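Local coordinates for protein probable L,D-transpeptidase 3 (Mycobacterium tuberculosis, PDB 6D4K) that probably acts as an L,D-transpeptidase in the mycobacterial cell wall, perhaps attaching proteins to peptidoglycan, and is covalently modified by the beta-lactam faropenem, at residues Val38-His43 against Asp252-Pro256; Pro33-Val39 against Ser108-Gly114; Leu202-Tyr206 against His218-Trp222; Phe128-Ile132 against Glu245-Asn249. All blocks are in the same frame, centred on the assembly; numbering follows the deposited sequence.

Interaction 1. Residues Val38-His43 against Asp252-Pro256. With CA (calcium ion), chain B.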
loop_
_atom_site.group_PDB
_atom_site.type_symbol
_atom_site.label_atom_id
_atom_site.label_comp_id
_atom_site.label_asym_id
_atom_site.label_seq_id
_atom_site.Cartn_x
_atom_site.Cartn_y
_atom_site.Cartn_z
ATOM N N VAL A 38 -9.567 11.742 6.002
ATOM C CA VAL A 38 -10.150 10.416 5.828
ATOM C C VAL A 38 -9.082 9.503 5.244
ATOM O O VAL A 38 -8.561 9.765 4.149
ATOM C CB VAL A 38 -11.384 10.460 4.914
ATOM C CG1 VAL A 38 -11.948 9.049 4.755
ATOM C CG2 VAL A 38 -12.426 11.413 5.471
ATOM N N VAL A 39 -8.760 8.424 5.969
ATOM C CA VAL A 39 -7.650 7.548 5.615
ATOM C C VAL A 39 -8.064 6.075 5.681
ATOM O O VAL A 39 -9.044 5.699 6.336
ATOM C CB VAL A 39 -6.403 7.795 6.503
ATOM C CG1 VAL A 39 -5.960 9.261 6.401
ATOM C CG2 VAL A 39 -6.666 7.360 7.972
ATOM N N GLY A 40 -7.286 5.228 5.001
ATOM C CA GLY A 40 -7.438 3.786 5.095
ATOM C C GLY A 40 -7.016 3.256 6.458
ATOM O O GLY A 40 -6.379 3.924 7.272
ATOM N N VAL A 41 -7.367 1.989 6.696
ATOM C CA VAL A 41 -7.398 1.459 8.062
ATOM C C VAL A 41 -6.045 1.013 8.594
ATOM O O VAL A 41 -5.964 0.573 9.744
ATOM C CB VAL A 41 -8.459 0.358 8.284
ATOM C CG1 VAL A 41 -9.853 0.905 8.043
ATOM C CG2 VAL A 41 -8.186 -0.845 7.405
ATOM N N ALA A 42 -4.969 1.144 7.819
ATOM C CA ALA A 42 -3.630 0.903 8.343
ATOM C C ALA A 42 -2.749 2.142 8.234
ATOM O O ALA A 42 -1.518 2.030 8.258
ATOM C CB ALA A 42 -2.965 -0.308 7.682
ATOM N N HIS A 43 -3.341 3.328 8.143
ATOM C CA HIS A 43 -2.529 4.518 7.904
ATOM C C HIS A 43 -1.578 4.755 9.078
ATOM O O HIS A 43 -2.023 4.781 10.231
ATOM C CB HIS A 43 -3.398 5.756 7.679
ATOM C CG HIS A 43 -2.674 6.890 6.994
ATOM N ND1 HIS A 43 -1.632 7.572 7.585
ATOM C CD2 HIS A 43 -2.844 7.457 5.771
ATOM C CE1 HIS A 43 -1.189 8.502 6.755
ATOM N NE2 HIS A 43 -1.914 8.459 5.651
ATOM N N ASP A 252 -8.061 3.314 -0.417
ATOM C CA ASP A 252 -7.603 4.625 0.014
ATOM C C ASP A 252 -6.159 4.542 0.475
ATOM O O ASP A 252 -5.656 3.474 0.836
ATOM C CB ASP A 252 -8.460 5.170 1.169
ATOM C CG ASP A 252 -8.280 6.674 1.403
ATOM O OD1 ASP A 252 -7.716 7.374 0.527
ATOM O OD2 ASP A 252 -8.713 7.175 2.476
ATOM N N ILE A 253 -5.485 5.696 0.460
ATOM C CA ILE A 253 -4.132 5.753 1.005
ATOM C C ILE A 253 -4.193 5.396 2.481
ATOM O O ILE A 253 -5.002 5.938 3.242
ATOM C CB ILE A 253 -3.466 7.116 0.745
ATOM C CG1 ILE A 253 -3.013 7.242 -0.716
ATOM C CG2 ILE A 253 -2.253 7.309 1.663
ATOM C CD1 ILE A 253 -4.105 7.117 -1.775
ATOM N N GLY A 254 -3.352 4.450 2.887
ATOM C CA GLY A 254 -3.363 3.940 4.233
ATOM C C GLY A 254 -4.011 2.585 4.374
ATOM O O GLY A 254 -3.822 1.947 5.399
ATOM N N ASP A 255 -4.736 2.107 3.370
ATOM C CA ASP A 255 -5.328 0.783 3.472
ATOM C C ASP A 255 -4.249 -0.297 3.349
ATOM O O ASP A 255 -3.205 -0.077 2.735
ATOM C CB ASP A 255 -6.400 0.582 2.405
ATOM C CG ASP A 255 -7.758 1.085 2.847
ATOM O OD1 ASP A 255 -8.167 0.808 4.002
ATOM O OD2 ASP A 255 -8.422 1.769 2.033
ATOM N N PRO A 256 -4.466 -1.459 3.958
ATOM C CA PRO A 256 -3.431 -2.493 3.993
ATOM C C PRO A 256 -3.457 -3.410 2.782
ATOM O O PRO A 256 -4.507 -3.733 2.211
ATOM C CB PRO A 256 -3.786 -3.288 5.259
ATOM C CG PRO A 256 -5.289 -3.158 5.371
ATOM C CD PRO A 256 -5.596 -1.766 4.840
HETATM CA CA CA B . -7.811 9.411 1.960
HETATM O O HOH W 1 -5.769 8.662 2.799
HETATM O O HOH W 2 -6.574 10.050 -0.091
HETATM O O HOH W 3 -7.076 11.642 2.404
HETATM O O HOH W 4 -9.730 10.138 1.060
#

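Interaction 2. Residues Pro33-Val39 against Ser108-Gly114. With CA (calcium ion), chain B.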
loop_
_atom_site.group_PDB
_atom_site.type_symbol
_atom_site.label_atom_id
_atom_site.label_comp_id
_atom_site.label_asym_id
_atom_site.label_seq_id
_atom_site.Cartn_x
_atom_site.Cartn_y
_atom_site.Cartn_z
ATOM N N PRO A 33 -1.966 11.422 9.965
ATOM C CA PRO A 33 -3.001 12.119 9.190
ATOM C C PRO A 33 -3.253 13.567 9.660
ATOM O O PRO A 33 -3.074 13.864 10.849
ATOM C CB PRO A 33 -4.251 11.258 9.441
ATOM C CG PRO A 33 -3.724 9.921 9.682
ATOM C CD PRO A 33 -2.471 10.144 10.498
ATOM N N THR A 34 -3.625 14.454 8.727
ATOM C CA THR A 34 -4.020 15.802 9.109
ATOM C C THR A 34 -5.343 15.764 9.873
ATOM O O THR A 34 -6.089 14.781 9.827
ATOM C CB THR A 34 -4.132 16.730 7.884
ATOM O OG1 THR A 34 -5.215 16.315 7.042
ATOM C CG2 THR A 34 -2.845 16.745 7.069
ATOM N N ARG A 35 -5.663 16.870 10.540
ATOM C CA ARG A 35 -6.887 16.917 11.332
ATOM C C ARG A 35 -8.101 16.712 10.430
ATOM O O ARG A 35 -8.310 17.456 9.463
ATOM C CB ARG A 35 -6.992 18.253 12.065
ATOM C CG ARG A 35 -8.152 18.300 13.053
ATOM C CD ARG A 35 -8.260 19.656 13.743
ATOM N NE ARG A 35 -7.033 20.012 14.451
ATOM C CZ ARG A 35 -6.760 19.672 15.709
ATOM N NH1 ARG A 35 -7.636 18.968 16.417
ATOM N NH2 ARG A 35 -5.613 20.043 16.261
ATOM N N GLY A 36 -8.886 15.684 10.730
ATOM C CA GLY A 36 -10.093 15.400 9.990
ATOM C C GLY A 36 -9.888 14.668 8.681
ATOM O O GLY A 36 -10.861 14.470 7.946
ATOM N N GLN A 37 -8.661 14.271 8.360
ATOM C CA GLN A 37 -8.392 13.540 7.132
ATOM C C GLN A 37 -9.086 12.184 7.167
ATOM O O GLN A 37 -9.200 11.558 8.227
ATOM C CB GLN A 37 -6.886 13.340 6.976
ATOM C CG GLN A 37 -6.458 12.867 5.578
ATOM C CD GLN A 37 -4.964 12.628 5.437
ATOM O OE1 GLN A 37 -4.175 13.031 6.284
ATOM N NE2 GLN A 37 -4.571 11.971 4.358
ATOM N N VAL A 38 -9.567 11.742 6.002
ATOM C CA VAL A 38 -10.150 10.416 5.828
ATOM C C VAL A 38 -9.082 9.503 5.244
ATOM O O VAL A 38 -8.561 9.765 4.149
ATOM C CB VAL A 38 -11.384 10.460 4.914
ATOM C CG1 VAL A 38 -11.948 9.049 4.755
ATOM C CG2 VAL A 38 -12.426 11.413 5.471
ATOM N N VAL A 39 -8.760 8.424 5.969
ATOM C CA VAL A 39 -7.650 7.548 5.615
ATOM C C VAL A 39 -8.064 6.075 5.681
ATOM O O VAL A 39 -9.044 5.699 6.336
ATOM C CB VAL A 39 -6.403 7.795 6.503
ATOM C CG1 VAL A 39 -5.960 9.261 6.401
ATOM C CG2 VAL A 39 -6.666 7.360 7.972
ATOM N N SER A 108 -2.850 17.434 20.230
ATOM C CA SER A 108 -4.087 16.679 20.099
ATOM C C SER A 108 -4.671 16.874 18.710
ATOM O O SER A 108 -4.710 17.993 18.189
ATOM C CB SER A 108 -5.103 17.119 21.155
ATOM O OG SER A 108 -4.611 16.861 22.459
ATOM N N SER A 109 -5.125 15.775 18.115
ATOM C CA SER A 109 -5.673 15.786 16.771
ATOM C C SER A 109 -6.697 14.667 16.665
ATOM O O SER A 109 -6.947 13.920 17.619
ATOM C CB SER A 109 -4.562 15.600 15.731
ATOM O OG SER A 109 -4.985 16.011 14.444
ATOM N N ASP A 110 -7.289 14.555 15.489
ATOM C CA ASP A 110 -8.136 13.414 15.191
ATOM C C ASP A 110 -8.171 13.222 13.689
ATOM O O ASP A 110 -7.834 14.120 12.918
ATOM C CB ASP A 110 -9.552 13.550 15.780
ATOM C CG ASP A 110 -10.342 14.732 15.209
ATOM O OD1 ASP A 110 -10.277 15.009 13.991
ATOM O OD2 ASP A 110 -11.060 15.385 15.997
ATOM N N PHE A 111 -8.596 12.040 13.287
ATOM C CA PHE A 111 -8.760 11.742 11.880
ATOM C C PHE A 111 -9.885 10.736 11.760
ATOM O O PHE A 111 -10.392 10.238 12.758
ATOM C CB PHE A 111 -7.448 11.295 11.226
ATOM C CG PHE A 111 -6.894 10.002 11.764
ATOM C CD1 PHE A 111 -7.280 8.786 11.204
ATOM C CD2 PHE A 111 -5.968 10.001 12.802
ATOM C CE1 PHE A 111 -6.743 7.588 11.662
ATOM C CE2 PHE A 111 -5.434 8.804 13.278
ATOM C CZ PHE A 111 -5.821 7.591 12.700
ATOM N N LYS A 112 -10.284 10.451 10.537
ATOM C CA LYS A 112 -11.380 9.543 10.258
ATOM C C LYS A 112 -10.888 8.415 9.377
ATOM O O LYS A 112 -10.021 8.606 8.522
ATOM C CB LYS A 112 -12.536 10.268 9.559
ATOM C CG LYS A 112 -13.089 11.385 10.443
ATOM C CD LYS A 112 -14.608 11.438 10.448
ATOM C CE LYS A 112 -15.113 12.866 10.533
ATOM N NZ LYS A 112 -14.436 13.643 11.607
ATOM N N THR A 113 -11.467 7.240 9.578
ATOM C CA THR A 113 -11.197 6.111 8.710
ATOM C C THR A 113 -12.415 5.835 7.835
ATOM O O THR A 113 -13.560 5.981 8.284
ATOM C CB THR A 113 -10.852 4.861 9.517
ATOM O OG1 THR A 113 -11.876 4.622 10.487
ATOM C CG2 THR A 113 -9.512 5.046 10.229
ATOM N N GLY A 114 -12.162 5.445 6.587
ATOM C CA GLY A 114 -13.214 4.968 5.720
ATOM C C GLY A 114 -13.436 3.479 5.915
ATOM O O GLY A 114 -13.165 2.925 6.994
HETATM CA CA CA B . -7.811 9.411 1.960
HETATM O O HOH W 5 -4.914 13.801 12.973
HETATM O O HOH W 6 -2.429 16.448 12.340
HETATM O O HOH W 3 -7.076 11.642 2.404
HETATM O O HOH W 2 -6.574 10.050 -0.091
HETATM O O HOH W 1 -5.769 8.662 2.799
HETATM O O HOH W 4 -9.730 10.138 1.060
#

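Interaction 3. Residues Leu202-Tyr206 against His218-Trp222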
loop_
_atom_site.group_PDB
_atom_site.type_symbol
_atom_site.label_atom_id
_atom_site.label_comp_id
_atom_site.label_asym_id
_atom_site.label_seq_id
_atom_site.Cartn_x
_atom_site.Cartn_y
_atom_site.Cartn_z
ATOM N N LEU A 202 7.024 1.291 -19.357
ATOM C CA LEU A 202 5.596 1.074 -19.484
ATOM C C LEU A 202 4.845 2.308 -19.015
ATOM O O LEU A 202 5.309 3.048 -18.144
ATOM C CB LEU A 202 5.157 -0.100 -18.601
ATOM C CG LEU A 202 5.945 -1.397 -18.757
ATOM C CD1 LEU A 202 5.814 -2.253 -17.510
ATOM C CD2 LEU A 202 5.475 -2.156 -19.986
ATOM N N SER A 203 3.681 2.527 -19.611
ATOM C CA SER A 203 2.700 3.461 -19.085
ATOM C C SER A 203 1.613 2.634 -18.418
ATOM O O SER A 203 0.980 1.794 -19.068
ATOM C CB SER A 203 2.105 4.325 -20.191
ATOM O OG SER A 203 1.204 5.267 -19.637
ATOM N N VAL A 204 1.413 2.861 -17.124
ATOM C CA VAL A 204 0.554 2.032 -16.290
ATOM C C VAL A 204 -0.699 2.834 -15.970
ATOM O O VAL A 204 -0.614 3.929 -15.402
ATOM C CB VAL A 204 1.284 1.588 -15.014
ATOM C CG1 VAL A 204 0.331 0.873 -14.086
ATOM C CG2 VAL A 204 2.467 0.694 -15.373
ATOM N N ASP A 205 -1.862 2.273 -16.313
ATOM C CA ASP A 205 -3.110 3.030 -16.262
ATOM C C ASP A 205 -3.520 3.344 -14.828
ATOM O O ASP A 205 -3.747 4.509 -14.475
ATOM C CB ASP A 205 -4.211 2.252 -16.980
ATOM C CG ASP A 205 -5.303 3.151 -17.522
ATOM O OD1 ASP A 205 -5.418 4.308 -17.061
ATOM O OD2 ASP A 205 -6.038 2.700 -18.424
ATOM N N TYR A 206 -3.655 2.314 -13.992
ATOM C CA TYR A 206 -4.003 2.470 -12.587
ATOM C C TYR A 206 -2.833 1.943 -11.774
ATOM O O TYR A 206 -2.357 0.832 -12.027
ATOM C CB TYR A 206 -5.277 1.682 -12.239
ATOM C CG TYR A 206 -6.500 2.145 -12.989
ATOM C CD1 TYR A 206 -7.326 3.133 -12.472
ATOM C CD2 TYR A 206 -6.817 1.613 -14.234
ATOM C CE1 TYR A 206 -8.436 3.573 -13.163
ATOM C CE2 TYR A 206 -7.929 2.046 -14.936
ATOM C CZ TYR A 206 -8.736 3.026 -14.397
ATOM O OH TYR A 206 -9.845 3.457 -15.095
ATOM N N HIS A 218 -1.186 -2.892 -9.889
ATOM C CA HIS A 218 -1.460 -2.069 -11.058
ATOM C C HIS A 218 -2.085 -2.886 -12.177
ATOM O O HIS A 218 -2.073 -4.120 -12.169
ATOM C CB HIS A 218 -0.191 -1.356 -11.536
ATOM C CG HIS A 218 0.830 -2.271 -12.131
ATOM N ND1 HIS A 218 0.879 -2.548 -13.480
ATOM C CD2 HIS A 218 1.840 -2.972 -11.565
ATOM C CE1 HIS A 218 1.877 -3.379 -13.721
ATOM N NE2 HIS A 218 2.478 -3.651 -12.576
ATOM N N SER A 219 -2.635 -2.161 -13.149
ATOM C CA SER A 219 -3.173 -2.772 -14.356
ATOM C C SER A 219 -2.033 -3.202 -15.262
ATOM O O SER A 219 -1.080 -2.449 -15.486
ATOM C CB SER A 219 -4.039 -1.768 -15.111
ATOM O OG SER A 219 -3.386 -0.512 -15.206
ATOM N N ALA A 220 -2.139 -4.412 -15.800
ATOM C CA ALA A 220 -1.098 -4.981 -16.659
ATOM C C ALA A 220 -1.746 -5.698 -17.837
ATOM O O ALA A 220 -1.710 -6.930 -17.936
ATOM C CB ALA A 220 -0.190 -5.915 -15.854
ATOM N N PRO A 221 -2.338 -4.943 -18.769
ATOM C CA PRO A 221 -3.065 -5.586 -19.880
ATOM C C PRO A 221 -2.201 -6.461 -20.772
ATOM O O PRO A 221 -2.704 -7.443 -21.334
ATOM C CB PRO A 221 -3.689 -4.407 -20.639
ATOM C CG PRO A 221 -2.910 -3.201 -20.202
ATOM C CD PRO A 221 -2.410 -3.474 -18.825
ATOM N N TRP A 222 -0.914 -6.142 -20.922
ATOM C CA TRP A 222 -0.020 -7.003 -21.686
ATOM C C TRP A 222 0.215 -8.343 -20.999
ATOM O O TRP A 222 0.690 -9.284 -21.647
ATOM C CB TRP A 222 1.323 -6.303 -21.872
ATOM C CG TRP A 222 1.978 -6.034 -20.562
ATOM C CD1 TRP A 222 2.824 -6.863 -19.883
ATOM C CD2 TRP A 222 1.812 -4.869 -19.744
ATOM N NE1 TRP A 222 3.206 -6.280 -18.699
ATOM C CE2 TRP A 222 2.600 -5.054 -18.590
ATOM C CE3 TRP A 222 1.086 -3.683 -19.883
ATOM C CZ2 TRP A 222 2.681 -4.099 -17.582
ATOM C CZ3 TRP A 222 1.165 -2.735 -18.880
ATOM C CH2 TRP A 222 1.956 -2.949 -17.742
HETATM O O HOH W 7 -1.856 -0.482 -17.453
#

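Interaction 4. Residues Phe128-Ile132 against Glu245-Asn249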
loop_
_atom_site.group_PDB
_atom_site.type_symbol
_atom_site.label_atom_id
_atom_site.label_comp_id
_atom_site.label_asym_id
_atom_site.label_seq_id
_atom_site.Cartn_x
_atom_site.Cartn_y
_atom_site.Cartn_z
ATOM N N PHE A 128 -5.364 -12.070 -6.112
ATOM C CA PHE A 128 -5.435 -10.892 -5.262
ATOM C C PHE A 128 -6.875 -10.816 -4.793
ATOM O O PHE A 128 -7.784 -10.661 -5.611
ATOM C CB PHE A 128 -5.044 -9.640 -6.054
ATOM C CG PHE A 128 -4.904 -8.394 -5.222
ATOM C CD1 PHE A 128 -3.896 -8.288 -4.281
ATOM C CD2 PHE A 128 -5.743 -7.308 -5.424
ATOM C CE1 PHE A 128 -3.743 -7.142 -3.532
ATOM C CE2 PHE A 128 -5.591 -6.149 -4.680
ATOM C CZ PHE A 128 -4.590 -6.069 -3.729
ATOM N N THR A 129 -7.088 -10.956 -3.488
ATOM C CA THR A 129 -8.424 -11.030 -2.914
ATOM C C THR A 129 -8.730 -9.717 -2.215
ATOM O O THR A 129 -8.001 -9.312 -1.305
ATOM C CB THR A 129 -8.518 -12.189 -1.924
ATOM O OG1 THR A 129 -8.144 -13.411 -2.577
ATOM C CG2 THR A 129 -9.940 -12.304 -1.373
ATOM N N VAL A 130 -9.813 -9.061 -2.624
ATOM C CA VAL A 130 -10.197 -7.774 -2.059
ATOM C C VAL A 130 -11.426 -7.971 -1.188
ATOM O O VAL A 130 -12.402 -8.603 -1.605
ATOM C CB VAL A 130 -10.460 -6.721 -3.153
ATOM C CG1 VAL A 130 -10.867 -5.394 -2.527
ATOM C CG2 VAL A 130 -9.243 -6.550 -4.029
ATOM N N SER A 131 -11.392 -7.401 0.005
ATOM C CA SER A 131 -12.559 -7.365 0.865
ATOM C C SER A 131 -12.821 -5.934 1.308
ATOM O O SER A 131 -11.897 -5.122 1.452
ATOM C CB SER A 131 -12.396 -8.269 2.089
ATOM O OG SER A 131 -11.276 -7.880 2.852
ATOM N N ILE A 132 -14.096 -5.639 1.521
ATOM C CA ILE A 132 -14.546 -4.343 1.995
ATOM C C ILE A 132 -15.297 -4.598 3.298
ATOM O O ILE A 132 -16.334 -5.281 3.307
ATOM C CB ILE A 132 -15.423 -3.624 0.953
ATOM C CG1 ILE A 132 -14.642 -3.442 -0.355
ATOM C CG2 ILE A 132 -15.879 -2.275 1.477
ATOM C CD1 ILE A 132 -15.418 -2.757 -1.455
ATOM N N GLU A 245 -8.913 -1.245 -12.013
ATOM C CA GLU A 245 -9.729 -0.039 -11.920
ATOM C C GLU A 245 -10.646 -0.090 -10.708
ATOM O O GLU A 245 -10.755 0.887 -9.955
ATOM C CB GLU A 245 -10.543 0.145 -13.202
ATOM C CG GLU A 245 -11.587 1.242 -13.115
ATOM C CD GLU A 245 -12.473 1.296 -14.339
ATOM O OE1 GLU A 245 -12.999 2.385 -14.634
ATOM O OE2 GLU A 245 -12.644 0.250 -15.004
ATOM N N TRP A 246 -11.295 -1.237 -10.495
ATOM C CA TRP A 246 -12.219 -1.402 -9.381
ATOM C C TRP A 246 -11.489 -1.309 -8.047
ATOM O O TRP A 246 -11.920 -0.586 -7.143
ATOM C CB TRP A 246 -12.936 -2.745 -9.526
ATOM C CG TRP A 246 -14.053 -2.921 -8.586
ATOM C CD1 TRP A 246 -15.363 -2.602 -8.798
ATOM C CD2 TRP A 246 -13.974 -3.448 -7.266
ATOM N NE1 TRP A 246 -16.105 -2.911 -7.694
ATOM C CE2 TRP A 246 -15.276 -3.424 -6.733
ATOM C CE3 TRP A 246 -12.930 -3.947 -6.482
ATOM C CZ2 TRP A 246 -15.562 -3.872 -5.444
ATOM C CZ3 TRP A 246 -13.214 -4.387 -5.204
ATOM C CH2 TRP A 246 -14.518 -4.347 -4.699
ATOM N N TYR A 247 -10.360 -2.004 -7.913
ATOM C CA TYR A 247 -9.584 -1.923 -6.675
ATOM C C TYR A 247 -9.073 -0.503 -6.429
ATOM O O TYR A 247 -9.159 0.017 -5.314
ATOM C CB TYR A 247 -8.415 -2.907 -6.732
ATOM C CG TYR A 247 -7.488 -2.761 -5.560
ATOM C CD1 TYR A 247 -6.161 -2.388 -5.744
ATOM C CD2 TYR A 247 -7.929 -3.020 -4.269
ATOM C CE1 TYR A 247 -5.297 -2.267 -4.671
ATOM C CE2 TYR A 247 -7.074 -2.895 -3.188
ATOM C CZ TYR A 247 -5.754 -2.526 -3.395
ATOM O OH TYR A 247 -4.899 -2.391 -2.317
ATOM N N TYR A 248 -8.501 0.121 -7.461
ATOM C CA TYR A 248 -8.018 1.498 -7.364
ATOM C C TYR A 248 -9.124 2.427 -6.871
ATOM O O TYR A 248 -8.914 3.249 -5.977
ATOM C CB TYR A 248 -7.524 1.944 -8.738
ATOM C CG TYR A 248 -6.994 3.356 -8.828
ATOM C CD1 TYR A 248 -7.852 4.449 -8.985
ATOM C CD2 TYR A 248 -5.622 3.597 -8.833
ATOM C CE1 TYR A 248 -7.359 5.743 -9.106
ATOM C CE2 TYR A 248 -5.122 4.881 -8.960
ATOM C CZ TYR A 248 -5.992 5.950 -9.082
ATOM O OH TYR A 248 -5.489 7.227 -9.211
ATOM N N ASN A 249 -10.312 2.309 -7.454
ATOM C CA ASN A 249 -11.407 3.192 -7.073
ATOM C C ASN A 249 -11.911 2.909 -5.663
ATOM O O ASN A 249 -12.465 3.813 -5.027
ATOM C CB ASN A 249 -12.553 3.089 -8.085
ATOM C CG ASN A 249 -12.227 3.751 -9.412
ATOM O OD1 ASN A 249 -11.381 4.648 -9.496
ATOM N ND2 ASN A 249 -12.929 3.334 -10.456
#

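Interaction 1. Residues Val38-His43 against Asp252-Pro256
Ile253 O is gripped by two donors: Gly40 N, 3.0 Å away along a nearly straight N-H (168°), and water 1, which is also a ligand of the calcium ion. The metal itself bridges the two chain segments. Val38 O binds it at 2.3 Å, Asp252 supplies both OD1 and OD2, and four waters bring the count to seven oxygens. A chi1 of -164° swings the Asp252 carboxylate away from its own N and onto the metal. Beyond the metal, two beta turns meet. The type II turn Asp252-Asp255 carries Gly254 at its third position with positive phi, and Gly254 O accepts Ala42 N from the type I turn Gly40-His43 at 2.8 Å. Asp255 serves both turns: OD1 is met by Val41 N from above the carboxylate plane at 3.0 Å, while OD2 takes Asp252 N on its anti lone pair. The His43 ring presents its edge to Ile253 O. Apolar packing finishes the contact, with Val41 CG2 on Pro256 CD at 3.8 Å and Ala42 CB on Pro256 CB. The arrangement is a calcium-bridged, turn-to-turn junction between the Ig-like domain and the L,D-transpeptidase catalytic domain.

Interaction 2. Residues Pro33-Val39 against Ser108-Gly114
Pro33 meets Phe111 obliquely, with CG over the ring centre, 3.8 Å from the centroid and only 13° off the normal, a CH-pi contact. Phe111 presents that face because its CG stands between its backbone N and carbonyl carbon (chi1 64°). Val39 CG2 closes on Phe111 CD1 at 3.6 Å, the two side chains running nearly perpendicular. This is the tight, buried part of the contact. Beside it the backbones pair in parallel, Val38 with Lys112 and Val39 with Thr113. Lys112 takes part twice, its N giving to Gln37 O at 2.8 Å and its O receiving Val39 N; Gly114 N then reaches Val39 O. The type II turn Thr34-Gln37, with Gly36 at positive phi, directs Gly36 N to Asp110 O at 2.9 Å. The solvent side is looser. There the Arg35 chain bends at chi3 and NH2 bonds Ser108 O at 3.0 Å; the acceptor is tilted out of the guanidinium plane and the N-H is bent (135°). Ser109 OG lies over one guanidinium face. Water 5 links Pro33 O with Ser109 OG. Strand 38-39 forms one border of a mixed sheet, next to strand 107-113, which runs antiparallel to strand 99-104; Val100 and Leu102 of that strand pack on Phe111, and Trp94 meets its ring edge-to-face.

Interaction 3. Residues Leu202-Tyr206 against His218-Trp222
His218 and Ser219 share one kind of first torsion, each placing its gamma atom between backbone N and carbonyl carbon (chi1 69° and 46°), and this brings both side chains to the 202-206 segment. Ser219 OG arrives in front of Tyr206 N, which donates to it at 3.1 Å in an almost linear bond (174°). In return Ser219 N gives to Tyr206 O, so Tyr206 and Ser219 are joined by a pair of bonds in which one acceptor is a side-chain hydroxyl. Water 7 fills the corner alongside, held by Asp205 N, Ser219 O and Ser219 OG. The His218 imidazole turns ND1 to the next residue, donating to Ser219 O at 2.8 Å from well above the carbonyl plane, a bond that should limit rotation of the ring. Val204 CG1 braces the same side chain, 3.4 Å from His218 CB. Further along, Leu202 rests on Trp222: Leu202 CD1 is 3.6 Å from Trp222 CZ2. Leu202 CD2 lies over the six-membered ring of Trp222, 4.2 Å from its centroid; Ala220 CA lies against the opposite face of the indole. Asp205, where the chain turns a corner, forms salt bridges with Arg241 and Arg181. His218 is the predicted proton donor/acceptor, and its side chain lies about 4 Å from that of Cys236, the residue that faropenem acylates; the contact thus lies beside the predicted His-Cys active site of a YkuD-type L,D-transpeptidase.

Interaction 4. Residues Phe128-Ile132 against Glu245-Asn249
Within 245-249, Trp246 and Tyr247 meet strand residues 128-132, a helix-on-sheet packing in the L,D-transpeptidase catalytic domain. The short axes pass 10.5 Å apart at 39°, and large aromatic side chains bridge that distance. Trp246 comes first. Its chi1 near 180° (-170°) carries the indole across to the strand, where it turns an edge to Val130, whose CG1 lies in the ring plane 3.7 Å from CZ3. Val130 and Trp246 pass alongside one another, heading opposite ways. Ile132 approaches the same benzo end, CD1 3.7 Å from CH2, while Pro139 and Met158 also pack on the indole. Tyr247 follows, its CB directed toward the strand. Its ring receives the edge of Phe128 in a T-shaped stack, with centroids 5.0 Å apart and planes at 83°; Phe128 CE2 stands over the middle of the tyrosine face, and CZ comes within 3.7 Å of Tyr247 CZ. Val130 CG2 touches Tyr247 CD2 at 3.8 Å, so one valine sends a branch to each aromatic. Val257 of strand 256-260 packs on both Phe128 and Tyr247, extending this apolar layer across the sheet. Tyr248 faces another way, toward Tyr206 and Lys179. At the end of the segment Asn249 N bonds Glu245 O at 2.9 Å, completing one helical turn.

How the interactions relate
Interactions 1 and 2 share Val38 and Val39, so strand 38-39 both borders the Ig-like sheet and joins the catalytic domain through calcium. Interaction 1 is mostly buried yet polar, built from backbone bonds and metal ligands; interaction 2 grades from an aromatic core to a solvent-facing arginine. Interaction 4 is also buried but wholly apolar, and its helix leads directly into the 252-256 loop of interaction 1. Interaction 3, partly exposed, combines hydrogen bonds, a water and indole packing next to the active site. It touches interaction 4 through Tyr206 against Tyr248, whereas interactions 2 and 3 lie on opposite sides of the chain's centre, about 31 Å apart between centres.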